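Local coordinates for proabylysin (Pyrococcus abyssi, PDB 4JIU), which is the zymogen of abylysin, a small soluble zinc metallopeptidase of the minigluzincin family that probably cleaves peptide bonds once activated, at residues Ala31-Lys36 / Ile59-His64. The protein carries 1 engineered substitution. Residues are numbered along the deposited sequence; the frame is centred on the assembly and turned at random.
With ZN (zinc ion), chain B.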
# COMPACT_ATOMS: atom_id res chain seq x y z
N ALA A 31 -6.44 4.19 -2.41
CA ALA A 31 -6.23 2.76 -2.15
C ALA A 31 -6.87 2.39 -0.85
O ALA A 31 -6.87 3.17 0.10
CB ALA A 31 -4.75 2.47 -2.10
N ARG A 32 -7.36 1.14 -0.81
CA ARG A 32 -7.91 0.61 0.44
C ARG A 32 -7.86 -0.93 0.39
O ARG A 32 -7.54 -1.46 -0.65
CB ARG A 32 -9.32 1.08 0.66
CG ARG A 32 -10.26 0.50 -0.39
CD ARG A 32 -11.68 0.89 -0.18
NE ARG A 32 -12.59 0.46 -1.22
CZ ARG A 32 -13.59 1.15 -1.72
NH1 ARG A 32 -13.92 2.38 -1.32
NH2 ARG A 32 -14.39 0.68 -2.69
N VAL A 33 -8.09 -1.58 1.51
CA VAL A 33 -8.12 -3.03 1.58
C VAL A 33 -9.49 -3.53 1.99
O VAL A 33 -10.32 -2.85 2.58
CB VAL A 33 -7.09 -3.60 2.56
CG1 VAL A 33 -5.68 -3.15 2.13
CG2 VAL A 33 -7.37 -3.28 4.00
N SER A 34 -9.66 -4.84 1.73
CA SER A 34 -10.66 -5.66 2.40
C SER A 34 -9.92 -6.74 3.23
O SER A 34 -9.22 -7.59 2.64
CB SER A 34 -11.59 -6.39 1.44
OG SER A 34 -12.41 -7.31 2.13
N PHE A 35 -10.04 -6.62 4.54
CA PHE A 35 -9.54 -7.65 5.44
C PHE A 35 -10.28 -8.96 5.24
O PHE A 35 -9.71 -10.07 5.29
CB PHE A 35 -9.65 -7.21 6.90
CG PHE A 35 -8.95 -5.92 7.25
CD1 PHE A 35 -9.61 -4.72 7.09
CD2 PHE A 35 -7.65 -5.90 7.70
CE1 PHE A 35 -8.98 -3.52 7.40
CE2 PHE A 35 -7.01 -4.71 8.04
CZ PHE A 35 -7.68 -3.57 7.85
N LYS A 36 -11.59 -8.85 5.05
CA LYS A 36 -12.46 -10.03 4.93
C LYS A 36 -12.11 -10.87 3.73
O LYS A 36 -12.00 -12.08 3.80
CB LYS A 36 -13.91 -9.53 4.88
CG LYS A 36 -14.96 -10.62 4.77
CD LYS A 36 -16.37 -10.07 5.00
CE LYS A 36 -17.42 -11.12 5.23
NZ LYS A 36 -18.78 -10.49 5.30
N ILE A 59 2.87 -1.77 -0.12
CA ILE A 59 3.40 -2.11 1.18
C ILE A 59 2.49 -1.58 2.28
O ILE A 59 2.24 -2.34 3.25
CB ILE A 59 4.85 -1.63 1.32
CG1 ILE A 59 5.84 -2.45 0.50
CG2 ILE A 59 5.27 -1.55 2.79
CD1 ILE A 59 6.10 -3.84 1.03
N HIS A 60 2.03 -0.36 2.17
CA HIS A 60 1.14 0.23 3.16
C HIS A 60 -0.11 -0.60 3.29
O HIS A 60 -0.57 -0.92 4.40
CB HIS A 60 0.88 1.69 2.76
CG HIS A 60 -0.02 2.40 3.73
ND1 HIS A 60 0.45 3.41 4.54
CD2 HIS A 60 -1.33 2.35 4.05
CE1 HIS A 60 -0.52 3.90 5.30
NE2 HIS A 60 -1.64 3.23 5.03
N GLU A 61 -0.72 -0.91 2.15
CA GLU A 61 -1.97 -1.67 2.21
C GLU A 61 -1.77 -3.12 2.69
O GLU A 61 -2.53 -3.62 3.49
CB GLU A 61 -2.71 -1.59 0.89
CG GLU A 61 -3.10 -0.17 0.49
CD GLU A 61 -3.94 0.55 1.51
OE1 GLU A 61 -4.63 -0.00 2.37
OE2 GLU A 61 -3.91 1.82 1.43
N LEU A 62 -0.69 -3.76 2.25
CA LEU A 62 -0.36 -5.08 2.72
C LEU A 62 -0.08 -5.05 4.22
O LEU A 62 -0.44 -6.01 4.92
CB LEU A 62 0.86 -5.71 2.03
CG LEU A 62 0.61 -6.20 0.62
CD1 LEU A 62 1.92 -6.54 -0.05
CD2 LEU A 62 -0.31 -7.41 0.58
N ALA A 63 0.54 -3.99 4.74
CA ALA A 63 0.80 -3.86 6.15
C ALA A 63 -0.49 -3.81 6.95
O ALA A 63 -0.57 -4.38 8.05
CB ALA A 63 1.68 -2.64 6.43
N HIS A 64 -1.52 -3.18 6.42
CA HIS A 64 -2.84 -3.19 7.09
C HIS A 64 -3.31 -4.62 7.23
O HIS A 64 -3.76 -5.07 8.28
CB HIS A 64 -3.87 -2.37 6.32
CG HIS A 64 -3.83 -0.92 6.60
ND1 HIS A 64 -4.06 -0.42 7.87
CD2 HIS A 64 -3.63 0.15 5.79
CE1 HIS A 64 -3.96 0.91 7.80
NE2 HIS A 64 -3.70 1.31 6.55
ZN ZN B . -3.31 3.21 6.09
O HOH W 1 -7.11 0.17 3.84
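The CA atoms of Val33 and Glu61 are the closest CA pair, 6.3 Å apart, where strand 31-34 runs along segment 59-64 of helix 51-67, the two axes 8.2 Å apart and 26° from parallel. The helix carries the zinc-binding HExxH motif of zincin metallopeptidases: His60, Glu61 and His64. The strand is an outermost strand of the small mixed sheet. It probably lines the active-site cleft as its edge strand, as in related zincins.

Glu61 is the main link. It is bent by the turn about its CB-CG bond (chi2 -57°), which lays the carboxylate lengthwise along the strand, OE1 by Val33 and OE2 by Ala31, with the CA of Arg32 close by. CG1 of Val33 meets OE1 of Glu61 at 3.3 Å and also packs on Glu61 CB. The other oxygen, Glu61 OE2, lies 3.7 Å from CB of Ala31. No direct hydrogen bond joins the segments. Instead a water donates to Glu61 OE1 and accepts from Val33 N, so the strand backbone holds the carboxylate indirectly.

His60 and His64 both bind the zinc ion through NE2. His72 and the backbone O of the C-terminal Val105 complete the site. Ala31 also pairs with Val105 through the backbone, so the C-terminal tail that occupies the metal is held by the strand as well. This is consistent with a latent zymogen. On the far side of their rings, ND1 of His60 bonds to Tyr56 OH and ND1 of His64 to Thr69 O, which should fix the rotation of both imidazoles.

Beyond the strand, Phe35 reaches back to the helix. Val33 CG2 sits over one ring face, offset toward the rim. The ring turns an edge to the helix backbone, and CE2 of Phe35 lies 3.3 Å from the carbonyl O of His64, close to the ring plane.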